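Putative oxidoreductase FAD-binding subunit (Sulfolobus tokodaii, PDB 4ZOH) probably serves as the FAD-binding subunit of a molybdopterin-dependent oxidoreductase, passing electrons through its bound flavin. Local coordinates at residues Thr63-Asn67 with Leu68-Gly72; Leu88-Thr91 with Ala92-Gly96; Pro167-Glu170 with Gly171-Phe174; Ile235-Lys238 with Ala239-Ala243; Lys262-Lys265 with Val266-Arg270. One frame throughout, in Å; residues are numbered along the deposited sequence.

Contacts 1, 2 and 3 touch one another. Contact 1 meets contact 2 where Ile71 CD1 lies 3.6 Å from Leu88 CD2. Contacts 1 and 3 share a long, weak ion pair, with Lys64 NZ 3.4 Å from Glu170 OE2, and pack at Thr168. Contact 2 meets contact 3 through Glu90 OE1, 3.6 Å from Phe174 CE1. Contact 2 alone holds residues of the flavin pocket, Ile95 and Gly96. Contacts 4 and 5 lie on two consecutive helices of the C-terminal part, with centres about 9 Å apart. A salt bridge joins them, Glu237 OE2 to Lys265 NZ at 2.7 Å. The side chain of Leu267 in contact 5 is about 13 Å from FAD.

Contact 1: Thr63-Asn67 with Leu68-Gly72; sequences TKDGN and LYKIG
Asp65 holds CG anti to its own amide nitrogen (chi1 -173°), while Lys70 turns CG to the side of its backbone N (chi1 -48°) and runs extended beyond it. These torsions let the two side chains reach across the end of a beta hairpin. Lys70 NZ comes to 3.0 Å from Asp65 OD1, a salt bridge whose hydrogen bond is weak. The lysine chain also lies against the aspartate, with CE 3.8 Å from Asp65 CB.

On the other face of the hairpin, Lys64 lies over one face of the Tyr69 ring. Its CG is 4.0 Å from Tyr69 CE1. Lys64 NZ has a long, weak ion pair with Glu170.

The backbone sets this register. Thr63 and Lys70 form an antiparallel hydrogen-bonded pair, with Thr63 N 2.6 Å from Lys70 O. Lys64 and Tyr69 form the next, non-hydrogen-bonded pair. Asp65 N then gives a straight bond to Leu68 O at 2.6 Å. The return bond from Leu68 N to Asp65 O is weak, at 3.4 Å. Gly66 and Asn67 make the turn between them, and Gly66 has positive phi.

Strand 68-72 continues the sheet through backbone bonds from Tyr69 to Val166 and from Ile71 to Ile164. The hairpin therefore rests mainly on main-chain bonds. Since Asp65 is exposed to solvent, its ion pair with Lys70 probably adds only modestly to them.

Contact 2: Leu88-Thr91 with Ala92-Gly96; sequences LSET and ASNIG. With FAD (flavin-adenine dinucleotide), chain H.
Asn94 ND2 donates to Glu90 O at 2.8 Å, so the asparagine amide holds a main-chain carbonyl of the preceding helical turn. The donor stands above the carbonyl plane, 38° out of it. A chi1 of -79° sets Asn94 CG beside the backbone N and turns the amide back along the chain. Asn94 N donates to Thr91 O at 3.1 Å, and only weakly to Glu90 O. Water 1 accepts from Asn94 ND2 and donates to Glu90 OE2, which also takes a bond from Tyr176 N. With an alanine in place of Asn94, water 1 would probably lose a donor and Glu90 O would keep only the weak bond from the backbone N. The regular helical bonds are those of Ala92 N to Leu88 O and Ser93 N to Ser89 O.

Beyond these, the chain leads to the flavin. Gly96 N donates to FAD O4 at 2.9 Å with an angle of 160°. A side chain at Gly96 would crowd FAD N5. Ile95 packs its CG2 branch 3.5 Å from FAD O2' and 3.7 Å from FAD N1. Its side chain also touches Tyr119 of helix 119-125 and His77 of helix 77-81.

The bond to O4 is likely to polarise the flavin C4 carbonyl and so to influence its electron affinity.

Contact 3: Pro167-Glu170 with Gly171-Phe174; sequences PTFE and GYKF
Phe169 to Tyr172 form a type II beta turn, closed by Tyr172 N donating to Phe169 O at 3.1 Å. The turn links strand 160-167 of the five-stranded antiparallel sheet to strand 173-179 of the four-stranded one. Gly171 takes phi 66° at its third position. A CB there would clash with Glu170 O, so the glycine suits the bend. Water 2 donates to Phe169 O and to Tyr172 O and ties the two ends together a second time.

The two aromatic rings pack over this turn as a T-shaped, edge-to-face pair. Their centroids are 5.0 Å apart and their planes stand at 81°. Phe169 CG sits beside its backbone N (chi1 -59°), which brings the ring edge onto the Tyr172 face. Phe169 CB adds a CH-pi contact over the same tyrosine, 4.1 Å from the ring centroid. Pro167 CB lies over one face of the Phe169 ring, towards its rim. Leu194 of strand 189-198 touches both aromatic side chains. The tyrosine hydroxyl is hydrogen-bonded to Asp204, which probably steadies the far end of the ring. Glu170 O lies at the tyrosine edge, in the ring plane. Phe169 CD1 sits 3.6 Å above that plane, over the ring centre.

Contact 4: Ile235-Lys238 with Ala239-Ala243; sequences IIEK and AATRA
The carbonyl plane of Glu237 is approached from both faces by Thr241. The backbone N comes to one face, 3.1 Å from Glu237 O. The hydroxyl OG1 comes to the opposite face, 2.9 Å from the same oxygen, and donates to it. Both donors are tilted from the plane. With chi1 at -54°, Thr241 OG1 stands next to its own amide nitrogen and points back along the helix. The Ile236 carbonyl differs, as Ala240 N meets its oxygen nearly end-on at 2.8 Å. Lys238 O takes Arg242 N at 3.0 Å, again tilted from the plane. Ala239 N completes the ladder with Ile235 O at 2.7 Å.

Side chains pack closely along this ladder. Arg242 CG rests 3.4 Å from Lys238 O, and Ala239 CB lies 3.3 Å from Ile235 O. The small alanine side chains probably let neighbouring helices come near. Ala240 touches helix 257-276, Ala239 touches helix 220-226, and Ala243 touches both.

Glu237 and Arg242 have their charged partners outside this stretch. The Glu237 chain bends at chi2 (53°), and its carboxylate forms a salt bridge with Lys265. Arg242 is held by salt bridges to Glu224, Glu225 and Glu245. Lys238 NZ is 5.8 Å from Arg242 NH2, and the nearby acids probably offset these like charges.

Glu237 thus serves twice. Its backbone oxygen is gripped by two donors of one threonine, which is likely to polarise that carbonyl. Its carboxylate ties helix 233-243 to helix 257-276.

Contact 5: Lys262-Lys265 with Val266-Arg270; sequences KMVK and VLTKR
Helix 257-276 carries this contact, a turn in which a threonine hydroxyl bonds back to the carbonyl four residues earlier. Thr268 OG1 donates to Val264 O at 2.8 Å, from 38° above the carbonyl plane. Thr268 N reaches the same oxygen at 2.9 Å from the opposite face. The hydroxyl is anti to the carbonyl carbon of Thr268 (chi1 -56°), which sets it beside the preceding turn. Val264 CG1 is 4.1 Å from Thr268 OG1, at the margin of packing. A valine in place of Thr268 would probably leave Val264 O with the backbone N alone and lose the second grip on that carbonyl.

The other main-chain bonds are regular. Leu267 N meets Met263 O at 2.9 Å, and Lys269 N meets Lys265 O at 3.0 Å. Val266 N is farther from Lys262 O, at 3.3 Å, and lies in its carbonyl plane.

Met263 and Val266 run side by side and point the same way. The methionine chain bends at chi2 and chi3, and its CE methyl touches Val266 CG2 at 3.8 Å. Both residues also pack on the backbone of another protein chain, whose acidic side chain pairs with Arg270. Met263 packs on Leu179 and Val189 of the sheet as well. Leu267 CG lies 3.6 Å from Met263 O, and its side chain packs on Leu179 and Val191.

Val264 and Thr268 meet both strand 189-198 and Ala243 of helix 233-243. Here the helix lies on the antiparallel sheet of the region assigned to the CO dehydrogenase flavoprotein C-terminal domain family.

Contact 1: Thr63-Asn67 with Leu68-Gly72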
# COMPACT_ATOMS: atom_id res chain seq x y z
N THR B 63 42.47 -16.62 -27.66
CA THR B 63 43.91 -16.60 -27.94
C THR B 63 44.22 -17.23 -29.32
O THR B 63 43.80 -18.35 -29.59
CB THR B 63 44.72 -17.34 -26.84
OG1 THR B 63 44.40 -16.77 -25.58
CG2 THR B 63 46.21 -17.16 -27.03
N LYS B 64 44.96 -16.50 -30.15
CA LYS B 64 45.57 -17.01 -31.39
C LYS B 64 46.96 -17.58 -31.09
O LYS B 64 47.89 -16.84 -30.83
CB LYS B 64 45.64 -15.91 -32.45
CG LYS B 64 45.74 -16.37 -33.89
CD LYS B 64 45.63 -15.13 -34.77
CE LYS B 64 45.94 -15.39 -36.24
NZ LYS B 64 45.09 -14.52 -37.11
N ASP B 65 47.05 -18.90 -31.12
CA ASP B 65 48.20 -19.69 -30.68
C ASP B 65 48.73 -20.49 -31.89
O ASP B 65 48.40 -21.67 -32.09
CB ASP B 65 47.74 -20.63 -29.52
CG ASP B 65 48.90 -21.41 -28.83
OD1 ASP B 65 48.58 -22.19 -27.89
OD2 ASP B 65 50.09 -21.28 -29.19
N GLY B 66 49.54 -19.81 -32.70
CA GLY B 66 49.95 -20.32 -33.99
C GLY B 66 48.82 -20.17 -35.02
O GLY B 66 48.37 -19.04 -35.33
N ASN B 67 48.38 -21.31 -35.52
CA ASN B 67 47.25 -21.41 -36.44
C ASN B 67 46.01 -22.06 -35.73
O ASN B 67 45.16 -22.74 -36.34
CB ASN B 67 47.71 -22.22 -37.65
CG ASN B 67 48.48 -23.47 -37.25
OD1 ASN B 67 48.11 -24.19 -36.31
ND2 ASN B 67 49.59 -23.72 -37.93
N LEU B 68 45.95 -21.87 -34.41
CA LEU B 68 44.77 -22.18 -33.61
C LEU B 68 44.31 -20.93 -32.90
O LEU B 68 45.12 -20.17 -32.40
CB LEU B 68 45.07 -23.26 -32.60
CG LEU B 68 44.58 -24.67 -32.95
CD1 LEU B 68 45.30 -25.21 -34.16
CD2 LEU B 68 44.78 -25.60 -31.76
N TYR B 69 43.00 -20.70 -32.90
CA TYR B 69 42.37 -19.89 -31.87
C TYR B 69 41.99 -20.79 -30.70
O TYR B 69 41.42 -21.88 -30.90
CB TYR B 69 41.13 -19.24 -32.39
CG TYR B 69 41.33 -18.11 -33.36
CD1 TYR B 69 41.71 -16.86 -32.90
CD2 TYR B 69 41.05 -18.28 -34.75
CE1 TYR B 69 41.82 -15.78 -33.77
CE2 TYR B 69 41.18 -17.21 -35.65
CZ TYR B 69 41.56 -15.98 -35.15
OH TYR B 69 41.70 -14.91 -35.96
N LYS B 70 42.37 -20.36 -29.49
CA LYS B 70 41.95 -21.03 -28.27
C LYS B 70 40.97 -20.10 -27.54
O LYS B 70 41.23 -18.88 -27.37
CB LYS B 70 43.15 -21.41 -27.41
CG LYS B 70 44.22 -22.11 -28.22
CD LYS B 70 45.08 -22.98 -27.36
CE LYS B 70 45.99 -23.77 -28.28
NZ LYS B 70 46.83 -24.64 -27.44
N ILE B 71 39.82 -20.68 -27.19
CA ILE B 71 38.68 -19.89 -26.73
C ILE B 71 38.32 -20.43 -25.38
O ILE B 71 37.93 -21.60 -25.26
CB ILE B 71 37.45 -19.98 -27.68
CG1 ILE B 71 37.81 -19.54 -29.07
CG2 ILE B 71 36.25 -19.17 -27.11
CD1 ILE B 71 37.04 -20.33 -30.08
N GLY B 72 38.41 -19.58 -24.36
CA GLY B 72 38.03 -20.05 -23.01
C GLY B 72 36.55 -20.42 -22.97
O GLY B 72 35.73 -19.71 -23.56

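Contact 2: Leu88-Thr91 with Ala92-Gly96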
# COMPACT_ATOMS: atom_id res chain seq x y z
N LEU B 88 33.06 -18.22 -37.07
CA LEU B 88 32.65 -18.40 -35.70
C LEU B 88 32.07 -17.10 -35.08
O LEU B 88 31.02 -17.13 -34.46
CB LEU B 88 33.80 -18.99 -34.85
CG LEU B 88 33.30 -19.45 -33.45
CD1 LEU B 88 32.26 -20.56 -33.66
CD2 LEU B 88 34.39 -19.95 -32.48
N SER B 89 32.76 -15.99 -35.28
CA SER B 89 32.28 -14.70 -34.80
C SER B 89 30.94 -14.31 -35.38
O SER B 89 30.05 -13.84 -34.66
CB SER B 89 33.28 -13.61 -35.06
OG SER B 89 34.44 -13.87 -34.30
N GLU B 90 30.81 -14.48 -36.70
CA GLU B 90 29.53 -14.16 -37.30
C GLU B 90 28.41 -15.11 -36.78
O GLU B 90 27.30 -14.66 -36.53
CB GLU B 90 29.64 -14.19 -38.80
CG GLU B 90 28.33 -14.00 -39.55
CD GLU B 90 28.53 -14.10 -41.04
OE1 GLU B 90 29.53 -13.51 -41.51
OE2 GLU B 90 27.73 -14.76 -41.73
N THR B 91 28.72 -16.39 -36.59
CA THR B 91 27.78 -17.35 -36.07
C THR B 91 27.32 -16.94 -34.65
O THR B 91 26.13 -16.96 -34.39
CB THR B 91 28.39 -18.77 -36.00
OG1 THR B 91 28.79 -19.13 -37.32
CG2 THR B 91 27.38 -19.80 -35.51
N ALA B 92 28.27 -16.59 -33.77
CA ALA B 92 27.94 -16.13 -32.38
C ALA B 92 26.98 -14.96 -32.39
O ALA B 92 26.06 -14.94 -31.58
CB ALA B 92 29.20 -15.75 -31.64
N SER B 93 27.19 -14.01 -33.35
CA SER B 93 26.32 -12.85 -33.62
C SER B 93 24.86 -13.15 -33.81
O SER B 93 23.99 -12.26 -33.64
CB SER B 93 26.79 -12.17 -34.92
OG SER B 93 27.98 -11.42 -34.65
N ASN B 94 24.59 -14.31 -34.38
CA ASN B 94 23.23 -14.73 -34.65
C ASN B 94 22.51 -15.32 -33.44
O ASN B 94 21.32 -15.53 -33.52
CB ASN B 94 23.25 -15.83 -35.73
CG ASN B 94 23.42 -15.26 -37.11
OD1 ASN B 94 22.42 -14.96 -37.77
ND2 ASN B 94 24.67 -15.07 -37.53
N ILE B 95 23.22 -15.65 -32.39
CA ILE B 95 22.60 -16.38 -31.27
C ILE B 95 21.56 -15.50 -30.57
O ILE B 95 21.78 -14.29 -30.36
CB ILE B 95 23.64 -16.88 -30.25
CG1 ILE B 95 24.47 -17.98 -30.88
CG2 ILE B 95 22.95 -17.42 -28.99
CD1 ILE B 95 25.73 -18.35 -30.06
N GLY B 96 20.40 -16.06 -30.28
CA GLY B 96 19.38 -15.30 -29.50
C GLY B 96 19.24 -13.80 -29.70
O GLY B 96 19.01 -13.33 -30.83
PA FAD H . 24.32 -22.55 -18.82
O1A FAD H . 22.85 -22.34 -18.98
O2A FAD H . 25.05 -21.99 -17.68
O5B FAD H . 24.63 -24.08 -18.80
C5B FAD H . 24.01 -24.96 -19.79
C4B FAD H . 24.49 -26.49 -19.51
O4B FAD H . 25.97 -26.64 -19.54
C3B FAD H . 24.11 -26.85 -18.08
O3B FAD H . 23.70 -28.19 -18.05
C2B FAD H . 25.39 -26.60 -17.24
O2B FAD H . 25.48 -27.38 -16.05
C1B FAD H . 26.46 -27.04 -18.18
N9A FAD H . 27.70 -26.29 -18.32
C8A FAD H . 27.86 -24.97 -18.46
N7A FAD H . 29.18 -24.71 -18.66
C5A FAD H . 29.83 -25.89 -18.64
C6A FAD H . 31.18 -26.27 -18.81
N6A FAD H . 32.07 -25.31 -19.05
N1A FAD H . 31.53 -27.57 -18.73
C2A FAD H . 30.60 -28.55 -18.56
N3A FAD H . 29.32 -28.22 -18.39
C4A FAD H . 28.90 -26.90 -18.43
N1 FAD H . 21.25 -20.60 -28.37
C2 FAD H . 21.51 -20.73 -29.74
O2 FAD H . 22.39 -21.48 -30.10
N3 FAD H . 20.79 -20.03 -30.66
C4 FAD H . 19.79 -19.20 -30.27
O4 FAD H . 19.20 -18.55 -31.14
C4X FAD H . 19.49 -19.08 -28.89
N5 FAD H . 18.47 -18.24 -28.50
C5X FAD H . 18.17 -18.15 -27.11
C6 FAD H . 17.10 -17.35 -26.72
C7 FAD H . 16.79 -17.20 -25.36
C7M FAD H . 15.60 -16.29 -25.02
C8 FAD H . 17.54 -17.91 -24.39
C8M FAD H . 17.23 -17.83 -22.87
C9 FAD H . 18.58 -18.76 -24.78
C9A FAD H . 18.91 -18.87 -26.14
N10 FAD H . 19.96 -19.71 -26.58
C10 FAD H . 20.22 -19.79 -27.96
C1' FAD H . 20.77 -20.49 -25.65
C2' FAD H . 21.97 -19.69 -25.14
O2' FAD H . 22.93 -19.59 -26.22
C3' FAD H . 22.61 -20.30 -23.86
O3' FAD H . 23.46 -19.28 -23.34
C4' FAD H . 23.44 -21.55 -24.13
O4' FAD H . 22.62 -22.48 -24.84
C5' FAD H . 23.95 -22.19 -22.82
O5' FAD H . 25.14 -21.45 -22.46
P FAD H . 25.27 -20.83 -21.02
O1P FAD H . 26.68 -20.36 -20.84
O2P FAD H . 24.20 -19.83 -20.78
O3P FAD H . 25.06 -22.16 -20.19
O HOH W 1 25.02 -14.35 -40.50

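Contact 3: Pro167-Glu170 with Gly171-Phe174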
# COMPACT_ATOMS: atom_id res chain seq x y z
N PRO B 167 40.96 -24.04 -36.06
CA PRO B 167 42.03 -23.48 -36.91
C PRO B 167 41.74 -22.00 -37.17
O PRO B 167 40.60 -21.54 -36.97
CB PRO B 167 41.89 -24.29 -38.21
CG PRO B 167 41.18 -25.55 -37.81
CD PRO B 167 40.20 -25.10 -36.74
N THR B 168 42.73 -21.25 -37.64
CA THR B 168 42.56 -19.81 -37.84
C THR B 168 41.91 -19.35 -39.14
O THR B 168 41.51 -18.18 -39.25
CB THR B 168 43.87 -19.04 -37.69
OG1 THR B 168 44.86 -19.72 -38.44
CG2 THR B 168 44.27 -19.04 -36.26
N PHE B 169 41.82 -20.28 -40.11
CA PHE B 169 41.18 -20.05 -41.44
C PHE B 169 41.50 -18.74 -42.10
O PHE B 169 40.59 -18.10 -42.66
CB PHE B 169 39.66 -20.25 -41.37
CG PHE B 169 39.26 -21.61 -40.91
CD1 PHE B 169 39.26 -22.68 -41.80
CD2 PHE B 169 38.89 -21.81 -39.59
CE1 PHE B 169 38.92 -23.94 -41.35
CE2 PHE B 169 38.51 -23.06 -39.13
CZ PHE B 169 38.54 -24.13 -40.02
N GLU B 170 42.77 -18.33 -42.09
CA GLU B 170 43.16 -17.06 -42.74
C GLU B 170 42.97 -17.11 -44.26
O GLU B 170 43.23 -18.12 -44.88
CB GLU B 170 44.61 -16.71 -42.41
CG GLU B 170 44.78 -16.20 -40.99
CD GLU B 170 46.22 -16.16 -40.54
OE1 GLU B 170 47.07 -15.68 -41.33
OE2 GLU B 170 46.52 -16.62 -39.40
N GLY B 171 42.54 -15.99 -44.84
CA GLY B 171 42.12 -15.94 -46.25
C GLY B 171 40.85 -16.73 -46.66
O GLY B 171 40.47 -16.73 -47.86
N TYR B 172 40.19 -17.41 -45.70
CA TYR B 172 38.97 -18.13 -46.02
C TYR B 172 37.82 -17.18 -46.17
O TYR B 172 37.84 -16.11 -45.58
CB TYR B 172 38.60 -19.15 -44.98
CG TYR B 172 39.26 -20.46 -45.13
CD1 TYR B 172 40.65 -20.58 -44.98
CD2 TYR B 172 38.50 -21.60 -45.36
CE1 TYR B 172 41.27 -21.83 -45.09
CE2 TYR B 172 39.08 -22.84 -45.42
CZ TYR B 172 40.47 -22.95 -45.31
OH TYR B 172 41.06 -24.20 -45.42
N LYS B 173 36.83 -17.57 -46.98
CA LYS B 173 35.57 -16.83 -47.10
C LYS B 173 34.54 -17.61 -46.28
O LYS B 173 34.75 -18.78 -46.04
CB LYS B 173 35.14 -16.69 -48.57
CG LYS B 173 36.23 -16.17 -49.54
CD LYS B 173 36.38 -14.66 -49.58
CE LYS B 173 35.79 -14.10 -50.87
NZ LYS B 173 34.85 -12.94 -50.67
N PHE B 174 33.44 -16.99 -45.84
CA PHE B 174 32.53 -17.67 -44.87
C PHE B 174 31.17 -17.00 -44.89
O PHE B 174 31.02 -15.84 -45.37
CB PHE B 174 33.10 -17.75 -43.42
CG PHE B 174 33.52 -16.41 -42.86
CD1 PHE B 174 32.60 -15.57 -42.19
CD2 PHE B 174 34.83 -15.97 -43.01
CE1 PHE B 174 32.99 -14.32 -41.72
CE2 PHE B 174 35.23 -14.71 -42.54
CZ PHE B 174 34.30 -13.88 -41.91
O HOH W 2 39.09 -15.66 -43.17

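Contact 4: Ile235-Lys238 with Ala239-Ala243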
# COMPACT_ATOMS: atom_id res chain seq x y z
N ILE B 235 27.37 -25.90 -60.63
CA ILE B 235 27.91 -26.72 -59.55
C ILE B 235 27.38 -26.26 -58.17
O ILE B 235 27.24 -27.07 -57.26
CB ILE B 235 29.46 -26.72 -59.53
CG1 ILE B 235 30.05 -26.78 -60.95
CG2 ILE B 235 29.99 -27.90 -58.72
CD1 ILE B 235 30.71 -25.49 -61.34
N ILE B 236 27.16 -24.96 -58.04
CA ILE B 236 26.59 -24.29 -56.87
C ILE B 236 25.16 -24.86 -56.66
O ILE B 236 24.80 -25.38 -55.56
CB ILE B 236 26.57 -22.76 -57.10
CG1 ILE B 236 27.94 -22.13 -56.81
CG2 ILE B 236 25.50 -22.08 -56.21
CD1 ILE B 236 28.08 -20.67 -57.27
N GLU B 237 24.37 -24.77 -57.73
CA GLU B 237 23.02 -25.33 -57.80
C GLU B 237 23.05 -26.84 -57.42
O GLU B 237 22.27 -27.31 -56.59
CB GLU B 237 22.52 -25.08 -59.22
CG GLU B 237 21.16 -25.63 -59.58
CD GLU B 237 20.11 -25.19 -58.58
OE1 GLU B 237 20.19 -24.02 -58.09
OE2 GLU B 237 19.24 -26.03 -58.29
N LYS B 238 24.03 -27.55 -57.94
CA LYS B 238 24.14 -28.97 -57.66
C LYS B 238 24.55 -29.22 -56.21
O LYS B 238 24.04 -30.15 -55.59
CB LYS B 238 25.09 -29.68 -58.67
CG LYS B 238 24.83 -31.20 -58.62
CD LYS B 238 25.37 -32.07 -59.74
CE LYS B 238 24.81 -33.47 -59.49
NZ LYS B 238 25.79 -34.58 -59.71
N ALA B 239 25.50 -28.43 -55.68
CA ALA B 239 25.97 -28.60 -54.30
C ALA B 239 24.83 -28.31 -53.34
O ALA B 239 24.61 -29.04 -52.39
CB ALA B 239 27.12 -27.68 -54.03
N ALA B 240 24.09 -27.25 -53.64
CA ALA B 240 22.96 -26.81 -52.79
C ALA B 240 21.92 -27.96 -52.71
O ALA B 240 21.45 -28.32 -51.62
CB ALA B 240 22.34 -25.49 -53.29
N THR B 241 21.64 -28.57 -53.87
CA THR B 241 20.85 -29.83 -53.96
C THR B 241 21.41 -30.92 -53.08
O THR B 241 20.67 -31.52 -52.28
CB THR B 241 20.63 -30.31 -55.45
OG1 THR B 241 20.07 -29.22 -56.17
CG2 THR B 241 19.64 -31.49 -55.56
N ARG B 242 22.71 -31.16 -53.15
CA ARG B 242 23.26 -32.34 -52.45
C ARG B 242 23.36 -32.18 -50.95
O ARG B 242 23.50 -33.18 -50.21
CB ARG B 242 24.61 -32.77 -53.05
CG ARG B 242 24.45 -33.33 -54.45
CD ARG B 242 25.63 -34.13 -54.86
NE ARG B 242 25.70 -35.28 -53.98
CZ ARG B 242 26.82 -35.97 -53.80
NH1 ARG B 242 26.80 -37.00 -52.97
NH2 ARG B 242 27.93 -35.63 -54.46
N ALA B 243 23.30 -30.93 -50.49
CA ALA B 243 23.28 -30.63 -49.05
C ALA B 243 22.03 -31.29 -48.36
O ALA B 243 22.10 -31.74 -47.22
CB ALA B 243 23.30 -29.10 -48.86

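Contact 5: Lys262-Lys265 with Val266-Arg270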
# COMPACT_ATOMS: atom_id res chain seq x y z
N LYS B 262 14.05 -28.87 -47.93
CA LYS B 262 14.08 -27.89 -49.01
C LYS B 262 14.83 -26.64 -48.62
O LYS B 262 15.67 -26.16 -49.40
CB LYS B 262 12.67 -27.56 -49.53
CG LYS B 262 11.96 -28.73 -50.24
CD LYS B 262 10.49 -28.46 -50.57
CE LYS B 262 10.34 -27.35 -51.63
NZ LYS B 262 8.94 -26.85 -51.81
N MET B 263 14.60 -26.15 -47.39
CA MET B 263 15.36 -24.98 -46.93
C MET B 263 16.85 -25.22 -46.80
O MET B 263 17.62 -24.26 -46.91
CB MET B 263 14.78 -24.35 -45.65
CG MET B 263 13.38 -23.84 -45.95
SD MET B 263 13.24 -22.59 -47.22
CE MET B 263 12.55 -23.44 -48.68
N VAL B 264 17.29 -26.47 -46.62
CA VAL B 264 18.74 -26.72 -46.58
C VAL B 264 19.37 -26.28 -47.93
O VAL B 264 20.43 -25.60 -47.97
CB VAL B 264 19.06 -28.16 -46.20
CG1 VAL B 264 20.51 -28.52 -46.51
CG2 VAL B 264 18.78 -28.35 -44.73
N LYS B 265 18.67 -26.61 -49.02
CA LYS B 265 19.16 -26.24 -50.33
C LYS B 265 19.18 -24.72 -50.50
O LYS B 265 20.17 -24.18 -50.97
CB LYS B 265 18.35 -26.90 -51.46
CG LYS B 265 18.51 -26.21 -52.81
CD LYS B 265 17.33 -26.52 -53.72
CE LYS B 265 17.74 -27.52 -54.76
NZ LYS B 265 18.30 -26.70 -55.85
N VAL B 266 18.10 -24.05 -50.10
CA VAL B 266 18.02 -22.62 -50.23
C VAL B 266 19.18 -21.92 -49.45
O VAL B 266 19.84 -21.02 -50.01
CB VAL B 266 16.60 -22.11 -49.87
CG1 VAL B 266 16.58 -20.60 -49.89
CG2 VAL B 266 15.54 -22.68 -50.87
N LEU B 267 19.45 -22.38 -48.22
CA LEU B 267 20.43 -21.73 -47.34
C LEU B 267 21.88 -22.04 -47.70
O LEU B 267 22.71 -21.16 -47.58
CB LEU B 267 20.18 -21.95 -45.82
CG LEU B 267 18.95 -21.47 -44.99
CD1 LEU B 267 19.26 -21.16 -43.50
CD2 LEU B 267 18.11 -20.38 -45.61
N THR B 268 22.16 -23.28 -48.11
CA THR B 268 23.45 -23.64 -48.75
C THR B 268 23.71 -22.73 -49.96
O THR B 268 24.75 -22.10 -50.06
CB THR B 268 23.47 -25.09 -49.14
OG1 THR B 268 23.21 -25.86 -47.97
CG2 THR B 268 24.81 -25.52 -49.65
N LYS B 269 22.72 -22.57 -50.85
CA LYS B 269 22.96 -21.66 -51.98
C LYS B 269 23.28 -20.24 -51.50
O LYS B 269 24.21 -19.60 -52.04
CB LYS B 269 21.80 -21.68 -52.99
CG LYS B 269 22.09 -20.96 -54.28
CD LYS B 269 20.90 -21.08 -55.25
CE LYS B 269 21.05 -20.08 -56.39
NZ LYS B 269 20.17 -20.37 -57.54
N ARG B 270 22.48 -19.73 -50.53
CA ARG B 270 22.69 -18.34 -49.99
C ARG B 270 24.12 -18.27 -49.38
O ARG B 270 24.84 -17.33 -49.63
CB ARG B 270 21.66 -18.02 -48.91
CG ARG B 270 20.29 -17.65 -49.44
CD ARG B 270 19.26 -17.67 -48.31
NE ARG B 270 18.07 -16.97 -48.79
CZ ARG B 270 17.12 -16.40 -48.05
NH1 ARG B 270 17.16 -16.42 -46.71
NH2 ARG B 270 16.12 -15.78 -48.67